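Local coordinates for heavy-metal chelation domain-containing protein (Pyrococcus horikoshii, PDB 3NPG) that is of unknown function but possibly takes part in heavy-metal chelation, with a Rossmann-like second half, at residues Ala226-Lys229 with Leu230-Ser234; Asn78-Glu81 with Arg82-Val86; Pro65-Leu68 with Glu69-Lys73; Ile119-Ile122 with Gly123-Pro127; Ile97-Arg100 with Glu101-Trp104. One frame throughout, in Å; residues are numbered along the deposited sequence.

Contact 1: residues Ala226-Lys229 with Leu230-Ser234; sequences ALVK and LKLGS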
loop_
_atom_site.group_PDB
_atom_site.type_symbol
_atom_site.label_atom_id
_atom_site.label_comp_id
_atom_site.label_asym_id
_atom_site.label_seq_id
_atom_site.Cartn_x
_atom_site.Cartn_y
_atom_site.Cartn_z
ATOM N N ALA A 226 10.776 -24.785 16.414
ATOM C CA ALA A 226 9.832 -23.753 15.972
ATOM C C ALA A 226 10.443 -22.344 16.070
ATOM O O ALA A 226 10.200 -21.519 15.195
ATOM C CB ALA A 226 8.553 -23.829 16.782
ATOM N N LEU A 227 11.262 -22.081 17.126
ATOM C CA LEU A 227 11.957 -20.792 17.296
ATOM C C LEU A 227 12.966 -20.559 16.186
ATOM O O LEU A 227 13.105 -19.435 15.709
ATOM C CB LEU A 227 12.661 -20.721 18.663
ATOM C CG LEU A 227 11.799 -20.277 19.836
ATOM C CD1 LEU A 227 12.551 -20.401 21.129
ATOM C CD2 LEU A 227 11.315 -18.859 19.648
ATOM N N VAL A 228 13.662 -21.627 15.759
ATOM C CA VAL A 228 14.620 -21.561 14.655
ATOM C C VAL A 228 13.913 -21.108 13.378
ATOM O O VAL A 228 14.392 -20.202 12.701
ATOM C CB VAL A 228 15.360 -22.922 14.468
ATOM C CG1 VAL A 228 16.083 -22.983 13.125
ATOM C CG2 VAL A 228 16.331 -23.176 15.616
ATOM N N LYS A 229 12.731 -21.676 13.098
ATOM C CA LYS A 229 11.958 -21.320 11.908
ATOM C C LYS A 229 11.331 -19.931 12.030
ATOM O O LYS A 229 11.319 -19.188 11.050
ATOM C CB LYS A 229 10.889 -22.389 11.606
ATOM C CG LYS A 229 11.468 -23.804 11.388
ATOM C CD LYS A 229 12.208 -23.939 10.052
ATOM C CE LYS A 229 12.705 -25.346 9.833
ATOM N NZ LYS A 229 13.547 -25.450 8.614
ATOM N N LEU A 230 10.847 -19.555 13.248
ATOM C CA LEU A 230 10.269 -18.211 13.472
ATOM C C LEU A 230 11.323 -17.136 13.240
ATOM O O LEU A 230 11.039 -16.115 12.604
ATOM C CB LEU A 230 9.694 -18.078 14.899
ATOM C CG LEU A 230 8.316 -18.691 15.150
ATOM C CD1 LEU A 230 7.989 -18.673 16.608
ATOM C CD2 LEU A 230 7.233 -17.961 14.375
ATOM N N LYS A 231 12.562 -17.382 13.728
ATOM C CA LYS A 231 13.692 -16.466 13.555
ATOM C C LYS A 231 14.145 -16.415 12.094
ATOM O O LYS A 231 14.645 -15.382 11.644
ATOM C CB LYS A 231 14.861 -16.875 14.465
ATOM C CG LYS A 231 14.639 -16.552 15.931
ATOM C CD LYS A 231 15.580 -17.343 16.822
ATOM C CE LYS A 231 15.522 -16.859 18.242
ATOM N NZ LYS A 231 16.052 -17.864 19.190
ATOM N N LEU A 232 13.953 -17.531 11.344
ATOM C CA LEU A 232 14.323 -17.609 9.923
ATOM C C LEU A 232 13.246 -17.006 9.010
ATOM O O LEU A 232 13.488 -16.814 7.822
ATOM C CB LEU A 232 14.614 -19.067 9.511
ATOM C CG LEU A 232 16.002 -19.604 9.867
ATOM C CD1 LEU A 232 16.036 -21.101 9.776
ATOM C CD2 LEU A 232 17.073 -18.996 8.978
ATOM N N GLY A 233 12.074 -16.718 9.575
ATOM C CA GLY A 233 10.957 -16.143 8.832
ATOM C C GLY A 233 10.201 -17.161 8.000
ATOM O O GLY A 233 9.613 -16.810 6.974
ATOM N N SER A 234 10.230 -18.447 8.426
ATOM C CA SER A 234 9.556 -19.541 7.720
ATOM C C SER A 234 8.283 -19.938 8.456
ATOM O O SER A 234 8.356 -20.438 9.581
ATOM C CB SER A 234 10.487 -20.746 7.594
ATOM O OG SER A 234 9.877 -21.812 6.884
#
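K229 hands its carbonyl to the residue that closes the helix end: S234 N gives K229 O a bond of 2.9 Å at 167°. Together with the positive phi of G233 and a weak bond from G233 N back to L230 O, this makes a Schellman motif at the C-terminus of helix 223-232. L232 N lies between two acceptors, V228 O at 3.0 Å and K229 O at 3.1 Å, and both bonds are weak, as the last turn winds down. Further back the helix is regular, with L230 N on A226 O at 2.8 Å and K231 N on L227 O at 2.9 Å.

The apolar contacts run along the helix surface. V228 and L232 stand side by side, pointing the same way. CG1 of V228 sits opposite its own backbone N (chi1 165°), which swings it down the helix until it meets L232 CD1 at 3.8 Å. The methylenes of K231 lie alongside the previous turn, with CG 3.3 Å from L227 O, and the chain runs on extended from there.

The charged ends leave the turn. K229, bent at chi2, forms a salt bridge with E63 of the second subunit, while K231 NZ makes a long, weak ion pair with D25 of that subunit. S234, at the N-cap of helix 235-239, bonds weakly through OG to G237 N. Helix 223-232 is thus wedged between partners: L227 and L230 press on strands 32-38 and 43-49, A226 and L230 on F238 of helix 235-239, and V228 packs on P65 of the second subunit.

Contact 2: residues Asn78-Glu81 with Arg82-Val86; sequences NIIE and RTLGV
The first turn of helix 79-96 carries an asparagine N-cap, and N78 also opens the helical bonding by accepting from R82 N at N78 O, 3.0 Å away and in the carbonyl plane. The cap itself is weak: N78 OD1 takes I80 N at 3.0 Å, while ND2 of the same amide bonds to T59 O.

I79 O is gripped twice by T83. The backbone N comes in at 2.8 Å and 170°, while OG1 donates from 2.7 Å and stands above the carbonyl plane; a chi1 of -44°, with OG1 beside its own backbone N, turns the hydroxyl back up the helix. The R82 side chain folds back as well, bending at chi3 to lay one face of its guanidinium over I79 CA, 4.0 Å from the plane, with I79 CD1 3.4 Å from NH2. Its NH1 and NE bond to the carbonyls of S76 and V176. A leucine in place of R82 would probably leave both carbonyls without these donors and uncover the backbone of I79.

Around this turn, T83 packs on T33 of strand 32-38 and A48 of strand 43-49, V86 meets helix 174-177, and I80 and L84 touch L232 of the second subunit.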
loop_
_atom_site.group_PDB
_atom_site.type_symbol
_atom_site.label_atom_id
_atom_site.label_comp_id
_atom_site.label_asym_id
_atom_site.label_seq_id
_atom_site.Cartn_x
_atom_site.Cartn_y
_atom_site.Cartn_z
ATOM N N ASN A 78 -0.264 1.677 20.233
ATOM C CA ASN A 78 0.910 1.268 19.468
ATOM C C ASN A 78 0.777 -0.203 19.076
ATOM O O ASN A 78 0.710 -1.072 19.952
ATOM C CB ASN A 78 2.183 1.488 20.311
ATOM C CG ASN A 78 3.480 1.380 19.548
ATOM O OD1 ASN A 78 3.639 0.560 18.632
ATOM N ND2 ASN A 78 4.468 2.142 19.981
ATOM N N ILE A 79 0.710 -0.482 17.758
ATOM C CA ILE A 79 0.564 -1.853 17.236
ATOM C C ILE A 79 1.721 -2.791 17.690
ATOM O O ILE A 79 1.474 -3.964 17.996
ATOM C CB ILE A 79 0.347 -1.855 15.678
ATOM C CG1 ILE A 79 0.138 -3.295 15.128
ATOM C CG2 ILE A 79 1.486 -1.126 14.943
ATOM C CD1 ILE A 79 -1.162 -3.956 15.548
ATOM N N ILE A 80 2.967 -2.249 17.788
ATOM C CA ILE A 80 4.132 -3.019 18.251
ATOM C C ILE A 80 3.912 -3.503 19.691
ATOM O O ILE A 80 4.149 -4.680 19.992
ATOM C CB ILE A 80 5.452 -2.200 18.108
ATOM C CG1 ILE A 80 5.630 -1.673 16.665
ATOM C CG2 ILE A 80 6.663 -3.035 18.552
ATOM C CD1 ILE A 80 6.753 -0.692 16.492
ATOM N N GLU A 81 3.402 -2.609 20.565
ATOM C CA GLU A 81 3.105 -2.938 21.958
ATOM C C GLU A 81 1.924 -3.924 22.067
ATOM O O GLU A 81 1.945 -4.802 22.929
ATOM C CB GLU A 81 2.833 -1.668 22.768
ATOM C CG GLU A 81 4.055 -0.780 22.936
ATOM C CD GLU A 81 3.795 0.547 23.628
ATOM O OE1 GLU A 81 2.694 0.719 24.203
ATOM O OE2 GLU A 81 4.698 1.417 23.596
ATOM N N ARG A 82 0.900 -3.785 21.176
ATOM C CA ARG A 82 -0.257 -4.697 21.139
ATOM C C ARG A 82 0.166 -6.100 20.723
ATOM O O ARG A 82 -0.233 -7.079 21.362
ATOM C CB ARG A 82 -1.331 -4.189 20.164
ATOM C CG ARG A 82 -2.252 -3.149 20.739
ATOM C CD ARG A 82 -3.628 -3.175 20.074
ATOM N NE ARG A 82 -3.560 -2.971 18.619
ATOM C CZ ARG A 82 -3.488 -1.774 18.035
ATOM N NH1 ARG A 82 -3.418 -0.672 18.771
ATOM N NH2 ARG A 82 -3.450 -1.675 16.712
ATOM N N THR A 83 0.920 -6.209 19.596
ATOM C CA THR A 83 1.366 -7.500 19.058
ATOM C C THR A 83 2.219 -8.269 20.078
ATOM O O THR A 83 1.970 -9.454 20.308
ATOM C CB THR A 83 2.069 -7.309 17.705
ATOM O OG1 THR A 83 1.306 -6.399 16.905
ATOM C CG2 THR A 83 2.253 -8.620 16.962
ATOM N N LEU A 84 3.168 -7.571 20.755
ATOM C CA LEU A 84 3.998 -8.185 21.811
ATOM C C LEU A 84 3.136 -8.598 23.021
ATOM O O LEU A 84 3.414 -9.620 23.659
ATOM C CB LEU A 84 5.118 -7.225 22.252
ATOM C CG LEU A 84 6.360 -7.182 21.352
ATOM C CD1 LEU A 84 7.128 -5.884 21.541
ATOM C CD2 LEU A 84 7.272 -8.380 21.607
ATOM N N GLY A 85 2.081 -7.814 23.294
ATOM C CA GLY A 85 1.137 -8.092 24.372
ATOM C C GLY A 85 0.261 -9.302 24.102
ATOM O O GLY A 85 0.090 -10.153 24.977
ATOM N N VAL A 86 -0.298 -9.386 22.880
ATOM C CA VAL A 86 -1.118 -10.530 22.453
ATOM C C VAL A 86 -0.264 -11.817 22.394
ATOM O O VAL A 86 -0.706 -12.864 22.868
ATOM C CB VAL A 86 -1.842 -10.245 21.109
ATOM C CG1 VAL A 86 -2.500 -11.503 20.554
ATOM C CG2 VAL A 86 -2.867 -9.124 21.270
#

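Contact 3: residues Pro65-Leu68 with Glu69-Lys73; sequences PSLL and EFIDK
S66 reaches forward to E69 and N-caps the short helix 67-72: its OG accepts from E69 N at 3.1 Å and 154°. The hydroxyl can do this because chi1 is 78°, which places OG between the backbone N and the carbonyl carbon, facing the first helical turn. A glycine here would remove OG and would probably leave E69 N without its capping acceptor, so that the start of the helix could fray.

The same serine meets F70 with its carbonyl. S66 O takes F70 N at 3.0 Å and also lies over one face of the phenyl ring, 3.4 Å from F70 CG. P65 approaches the far end of that ring obliquely, its CB 3.8 Å from F70 CZ. Beyond the turn, F70 makes an edge-to-face pair with F26 of strand 22-27.

One step along, L67 and I71 meet at an angle, and the branch carbon L67 CG touches I71 CD1 at 3.9 Å, next to the backbone bond from I71 N to L67 O. I71 then packs on helix 6-17 and on I89 of helix 79-96, while D72 forms a salt bridge with K11.

At the last turn E69 bends at chi2 and turns its carboxylate toward K73, whose NZ, also bonded to S61 OG, forms a salt bridge with E69 OE2 at 3.1 Å, nearly in line with the C-O bond.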
loop_
_atom_site.group_PDB
_atom_site.type_symbol
_atom_site.label_atom_id
_atom_site.label_comp_id
_atom_site.label_asym_id
_atom_site.label_seq_id
_atom_site.Cartn_x
_atom_site.Cartn_y
_atom_site.Cartn_z
ATOM N N PRO A 65 11.723 -5.117 29.809
ATOM C CA PRO A 65 10.768 -6.136 29.358
ATOM C C PRO A 65 10.470 -7.195 30.412
ATOM O O PRO A 65 11.385 -7.721 31.050
ATOM C CB PRO A 65 11.451 -6.744 28.123
ATOM C CG PRO A 65 12.568 -5.800 27.777
ATOM C CD PRO A 65 12.986 -5.192 29.055
ATOM N N SER A 66 9.176 -7.477 30.616
ATOM C CA SER A 66 8.699 -8.521 31.521
ATOM C C SER A 66 7.369 -9.050 31.004
ATOM O O SER A 66 6.752 -8.419 30.143
ATOM C CB SER A 66 8.540 -7.979 32.940
ATOM O OG SER A 66 7.355 -7.210 33.080
ATOM N N LEU A 67 6.931 -10.208 31.504
ATOM C CA LEU A 67 5.680 -10.814 31.058
ATOM C C LEU A 67 4.460 -9.935 31.409
ATOM O O LEU A 67 3.612 -9.702 30.550
ATOM C CB LEU A 67 5.532 -12.228 31.644
ATOM C CG LEU A 67 4.351 -13.058 31.152
ATOM C CD1 LEU A 67 4.295 -13.102 29.626
ATOM C CD2 LEU A 67 4.418 -14.443 31.698
ATOM N N LEU A 68 4.416 -9.392 32.645
ATOM C CA LEU A 68 3.309 -8.530 33.083
ATOM C C LEU A 68 3.292 -7.187 32.335
ATOM O O LEU A 68 2.217 -6.671 32.033
ATOM C CB LEU A 68 3.362 -8.306 34.607
ATOM C CG LEU A 68 3.056 -9.541 35.474
ATOM C CD1 LEU A 68 3.463 -9.310 36.910
ATOM C CD2 LEU A 68 1.584 -9.924 35.387
ATOM N N GLU A 69 4.492 -6.636 32.013
ATOM C CA GLU A 69 4.626 -5.375 31.260
ATOM C C GLU A 69 4.109 -5.552 29.829
ATOM O O GLU A 69 3.385 -4.689 29.325
ATOM C CB GLU A 69 6.100 -4.902 31.252
ATOM C CG GLU A 69 6.333 -3.563 30.557
ATOM C CD GLU A 69 5.943 -2.330 31.355
ATOM O OE1 GLU A 69 6.002 -2.384 32.605
ATOM O OE2 GLU A 69 5.654 -1.287 30.725
ATOM N N PHE A 70 4.449 -6.696 29.188
ATOM C CA PHE A 70 3.993 -7.010 27.830
ATOM C C PHE A 70 2.480 -7.117 27.772
ATOM O O PHE A 70 1.856 -6.455 26.945
ATOM C CB PHE A 70 4.642 -8.315 27.317
ATOM C CG PHE A 70 6.066 -8.186 26.804
ATOM C CD1 PHE A 70 6.691 -6.945 26.731
ATOM C CD2 PHE A 70 6.766 -9.302 26.360
ATOM C CE1 PHE A 70 7.995 -6.828 26.254
ATOM C CE2 PHE A 70 8.071 -9.183 25.880
ATOM C CZ PHE A 70 8.679 -7.948 25.831
ATOM N N ILE A 71 1.875 -7.908 28.700
ATOM C CA ILE A 71 0.416 -8.123 28.754
ATOM C C ILE A 71 -0.350 -6.819 29.020
ATOM O O ILE A 71 -1.413 -6.610 28.439
ATOM C CB ILE A 71 0.036 -9.255 29.771
ATOM C CG1 ILE A 71 0.777 -10.575 29.437
ATOM C CG2 ILE A 71 -1.487 -9.478 29.810
ATOM C CD1 ILE A 71 0.744 -11.620 30.546
ATOM N N ASP A 72 0.200 -5.934 29.873
ATOM C CA ASP A 72 -0.444 -4.653 30.180
ATOM C C ASP A 72 -0.545 -3.763 28.927
ATOM O O ASP A 72 -1.489 -2.982 28.802
ATOM C CB ASP A 72 0.311 -3.921 31.302
ATOM C CG ASP A 72 -0.351 -2.628 31.740
ATOM O OD1 ASP A 72 -1.571 -2.648 32.012
ATOM O OD2 ASP A 72 0.353 -1.595 31.810
ATOM N N LYS A 73 0.407 -3.918 27.986
ATOM C CA LYS A 73 0.458 -3.119 26.759
ATOM C C LYS A 73 -0.328 -3.764 25.592
ATOM O O LYS A 73 -0.142 -3.369 24.443
ATOM C CB LYS A 73 1.924 -2.862 26.346
ATOM C CG LYS A 73 2.739 -2.080 27.388
ATOM C CD LYS A 73 2.411 -0.601 27.379
ATOM C CE LYS A 73 3.156 0.145 28.446
ATOM N NZ LYS A 73 4.620 0.133 28.204
#

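Contact 4: residues Ile119-Ile122 with Gly123-Pro127; sequences IAII and GNMPP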
loop_
_atom_site.group_PDB
_atom_site.type_symbol
_atom_site.label_atom_id
_atom_site.label_comp_id
_atom_site.label_asym_id
_atom_site.label_seq_id
_atom_site.Cartn_x
_atom_site.Cartn_y
_atom_site.Cartn_z
ATOM N N ILE A 119 -21.458 -17.324 4.462
ATOM C CA ILE A 119 -20.265 -17.248 5.296
ATOM C C ILE A 119 -19.487 -15.961 5.018
ATOM O O ILE A 119 -19.266 -15.614 3.858
ATOM C CB ILE A 119 -19.358 -18.520 5.094
ATOM C CG1 ILE A 119 -20.132 -19.822 5.399
ATOM C CG2 ILE A 119 -18.085 -18.431 5.937
ATOM C CD1 ILE A 119 -19.402 -21.071 5.047
ATOM N N ALA A 120 -19.044 -15.271 6.084
ATOM C CA ALA A 120 -18.177 -14.105 5.952
ATOM C C ALA A 120 -16.773 -14.484 6.379
ATOM O O ALA A 120 -16.572 -14.900 7.521
ATOM C CB ALA A 120 -18.693 -12.959 6.806
ATOM N N ILE A 121 -15.807 -14.425 5.441
ATOM C CA ILE A 121 -14.418 -14.766 5.733
ATOM C C ILE A 121 -13.572 -13.501 5.856
ATOM O O ILE A 121 -13.367 -12.793 4.868
ATOM C CB ILE A 121 -13.841 -15.788 4.698
ATOM C CG1 ILE A 121 -14.591 -17.137 4.777
ATOM C CG2 ILE A 121 -12.327 -15.983 4.899
ATOM C CD1 ILE A 121 -14.083 -18.225 3.780
ATOM N N ILE A 122 -13.134 -13.181 7.085
ATOM C CA ILE A 122 -12.294 -12.011 7.350
ATOM C C ILE A 122 -10.827 -12.433 7.342
ATOM O O ILE A 122 -10.408 -13.256 8.162
ATOM C CB ILE A 122 -12.715 -11.307 8.669
ATOM C CG1 ILE A 122 -14.189 -10.845 8.593
ATOM C CG2 ILE A 122 -11.789 -10.135 8.988
ATOM C CD1 ILE A 122 -14.966 -11.085 9.829
ATOM N N GLY A 123 -10.093 -11.945 6.355
ATOM C CA GLY A 123 -8.722 -12.359 6.110
ATOM C C GLY A 123 -8.669 -13.397 5.011
ATOM O O GLY A 123 -9.282 -14.460 5.135
ATOM N N ASN A 124 -8.015 -13.064 3.889
ATOM C CA ASN A 124 -7.959 -13.952 2.732
ATOM C C ASN A 124 -7.114 -15.201 3.005
ATOM O O ASN A 124 -5.879 -15.131 3.054
ATOM C CB ASN A 124 -7.460 -13.208 1.491
ATOM C CG ASN A 124 -7.669 -13.962 0.191
ATOM O OD1 ASN A 124 -8.486 -14.880 0.094
ATOM N ND2 ASN A 124 -6.968 -13.551 -0.844
HETATM N N MSE A 125 -7.790 -16.334 3.225
HETATM C CA MSE A 125 -7.150 -17.628 3.450
HETATM C C MSE A 125 -7.487 -18.555 2.261
HETATM O O MSE A 125 -8.552 -19.184 2.242
HETATM C CB MSE A 125 -7.601 -18.237 4.805
HETATM C CG MSE A 125 -9.061 -17.886 5.184
HETATM SE SE MSE A 125 -9.435 -17.953 7.098
HETATM C CE MSE A 125 -8.076 -16.707 7.720
ATOM N N PRO A 126 -6.637 -18.546 1.193
ATOM C CA PRO A 126 -6.983 -19.294 -0.036
ATOM C C PRO A 126 -7.456 -20.755 0.143
ATOM O O PRO A 126 -8.457 -21.123 -0.475
ATOM C CB PRO A 126 -5.724 -19.175 -0.891
ATOM C CG PRO A 126 -5.099 -17.902 -0.452
ATOM C CD PRO A 126 -5.381 -17.782 1.023
ATOM N N PRO A 127 -6.786 -21.620 0.980
ATOM C CA PRO A 127 -7.281 -23.006 1.125
ATOM C C PRO A 127 -8.699 -23.077 1.708
ATOM O O PRO A 127 -9.523 -23.847 1.212
ATOM C CB PRO A 127 -6.244 -23.661 2.051
ATOM C CG PRO A 127 -5.591 -22.524 2.765
ATOM C CD PRO A 127 -5.568 -21.394 1.792
#
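The flat groups that meet side chains where I121 and I122 lead into G123 and M125 are peptide planes. I121 CG2 approaches the G123 carbonyl at its oxygen, 3.4 Å from G123 O. The I122 carbonyl has the selenomethionine methyl, M125 CE, 4.2 Å from I122 O.

Between the side chains the meeting is apolar. I121 and M125 approach at an angle, with I121 CG2 3.8 Å from M125 CG and 4.1 Å from M125 SE. M125 bends at chi3, which brings CE round toward the end of the strand. A glycine suits position 123: phi is positive, and a side chain would run into the carbonyl of I122.

N124 fixes the far side of the loop, its backbone N bonding to E142 OE1 and its ND2 to L147 O. I121 packs against V129 and L132 of helix 126-132, and M125 against strand 167-171; an acetate, probably from the crystallisation liquor, lies about 6 Å from the M125 side chain. This is the turn from strand to helix in the beta-alpha-beta unit 118-122, 126-132, 137-141, the arrangement expected of a Rossmann-like fold.

Contact 5: residues Ile97-Arg100 with Glu101-Trp104; sequences IDLR and EAKW
L99 sets its CB against two later side chains, A102 CB at 3.8 Å and the indole atom W104 CH2 at 4.0 Å. The backbone folds between them in a type I beta turn from L99 to A102, part of the loop that joins helix 79-96 to helix 107-112. The turn's own bond, from A102 N to L99 O, is weak at 3.3 Å, though fairly straight at 157°.

A102 points its methyl back at the start of the turn, where L99 CD2 also meets it at 3.8 Å. W104 folds back over the chain: with chi1 at -45° its CG lies beside the backbone N, and one ring face comes to rest over A102 O, 3.8 Å from the plane and offset toward the rim. The benzo side of the ring then reaches L99. Both ends of this small apolar cluster continue onto strand 242-248, where L99 packs on Y245 and W104 on I243 and Y245, while K103 bonds through its backbone to V246.

R100 and E101, at the corners of the turn, are exposed. On the flank a water links the residue before the turn to its second corner, donating to D98 O at 2.8 Å and accepting from E101 N at 2.7 Å.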
loop_
_atom_site.group_PDB
_atom_site.type_symbol
_atom_site.label_atom_id
_atom_site.label_comp_id
_atom_site.label_asym_id
_atom_site.label_seq_id
_atom_site.Cartn_x
_atom_site.Cartn_y
_atom_site.Cartn_z
ATOM N N ILE A 97 -3.213 -24.120 28.561
ATOM C CA ILE A 97 -4.232 -24.664 27.641
ATOM C C ILE A 97 -4.522 -26.166 27.875
ATOM O O ILE A 97 -3.593 -26.974 27.944
ATOM C CB ILE A 97 -3.899 -24.341 26.139
ATOM C CG1 ILE A 97 -5.118 -24.584 25.216
ATOM C CG2 ILE A 97 -2.652 -25.103 25.646
ATOM C CD1 ILE A 97 -6.118 -23.466 25.186
ATOM N N ASP A 98 -5.816 -26.519 28.030
ATOM C CA ASP A 98 -6.252 -27.905 28.175
ATOM C C ASP A 98 -6.970 -28.319 26.901
ATOM O O ASP A 98 -8.031 -27.773 26.583
ATOM C CB ASP A 98 -7.169 -28.065 29.407
ATOM C CG ASP A 98 -7.534 -29.509 29.756
ATOM O OD1 ASP A 98 -6.935 -30.438 29.162
ATOM O OD2 ASP A 98 -8.366 -29.704 30.654
ATOM N N LEU A 99 -6.350 -29.217 26.123
ATOM C CA LEU A 99 -6.878 -29.621 24.825
ATOM C C LEU A 99 -7.558 -31.003 24.866
ATOM O O LEU A 99 -7.590 -31.704 23.854
ATOM C CB LEU A 99 -5.758 -29.584 23.766
ATOM C CG LEU A 99 -5.100 -28.218 23.549
ATOM C CD1 LEU A 99 -3.762 -28.361 22.849
ATOM C CD2 LEU A 99 -6.010 -27.289 22.785
ATOM N N ARG A 100 -8.159 -31.359 26.013
ATOM C CA ARG A 100 -8.881 -32.632 26.156
ATOM C C ARG A 100 -10.097 -32.703 25.241
ATOM O O ARG A 100 -10.336 -33.737 24.621
ATOM C CB ARG A 100 -9.297 -32.863 27.612
ATOM C CG ARG A 100 -8.213 -33.510 28.442
ATOM C CD ARG A 100 -8.555 -33.542 29.916
ATOM N NE ARG A 100 -9.684 -34.423 30.210
ATOM C CZ ARG A 100 -9.956 -34.884 31.423
ATOM N NH1 ARG A 100 -9.164 -34.585 32.446
ATOM N NH2 ARG A 100 -11.000 -35.676 31.618
ATOM N N GLU A 101 -10.866 -31.607 25.154
ATOM C CA GLU A 101 -12.073 -31.565 24.321
ATOM C C GLU A 101 -11.812 -30.831 22.989
ATOM O O GLU A 101 -12.755 -30.386 22.317
ATOM C CB GLU A 101 -13.249 -30.927 25.090
ATOM C CG GLU A 101 -13.640 -31.677 26.362
ATOM C CD GLU A 101 -14.233 -33.065 26.163
ATOM O OE1 GLU A 101 -15.079 -33.231 25.254
ATOM O OE2 GLU A 101 -13.897 -33.970 26.961
ATOM N N ALA A 102 -10.537 -30.744 22.596
ATOM C CA ALA A 102 -10.160 -30.128 21.342
ATOM C C ALA A 102 -10.334 -31.117 20.189
ATOM O O ALA A 102 -10.022 -32.301 20.332
ATOM C CB ALA A 102 -8.721 -29.644 21.409
ATOM N N LYS A 103 -10.879 -30.644 19.070
ATOM C CA LYS A 103 -11.056 -31.461 17.879
ATOM C C LYS A 103 -9.856 -31.274 16.954
ATOM O O LYS A 103 -9.427 -30.140 16.722
ATOM C CB LYS A 103 -12.367 -31.092 17.152
ATOM C CG LYS A 103 -13.629 -31.417 17.950
ATOM C CD LYS A 103 -14.890 -30.979 17.212
ATOM C CE LYS A 103 -16.142 -31.352 17.965
ATOM N N TRP A 104 -9.286 -32.381 16.462
ATOM C CA TRP A 104 -8.121 -32.326 15.574
ATOM C C TRP A 104 -8.573 -32.263 14.107
ATOM O O TRP A 104 -8.279 -33.166 13.314
ATOM C CB TRP A 104 -7.183 -33.520 15.836
ATOM C CG TRP A 104 -6.948 -33.775 17.298
ATOM C CD1 TRP A 104 -7.479 -34.783 18.047
ATOM C CD2 TRP A 104 -6.280 -32.900 18.219
ATOM N NE1 TRP A 104 -7.114 -34.637 19.366
ATOM C CE2 TRP A 104 -6.386 -33.483 19.502
ATOM C CE3 TRP A 104 -5.576 -31.691 18.082
ATOM C CZ2 TRP A 104 -5.804 -32.906 20.636
ATOM C CZ3 TRP A 104 -4.999 -31.122 19.206
ATOM C CH2 TRP A 104 -5.114 -31.729 20.464
HETATM O O HOH W 1 -10.434 -29.147 26.116
#

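In the fold
Contacts 1 and 2 are buried, contacts 3 and 4 partly so, and contact 5 lies on the surface. The three helical turns all reach the second subunit, yet they mark different points of a helix: contacts 2 and 3 are N-terminal turns with side-chain caps, contact 1 a C-terminal stop. Contacts 2 and 3 touch directly, K73 CD lying 3.5 Å from E81 OE1; helices 67-72 and 79-96, consecutive in the chain, pack together here. Contact 4 lies across the chain's centre from both and is made of apolar contact beside a glycine turn. Contact 5 has a weak turn bond and a bridging water. Contacts 1 and 4 both belong to the Rossmann-like half, their centres about 25 Å apart.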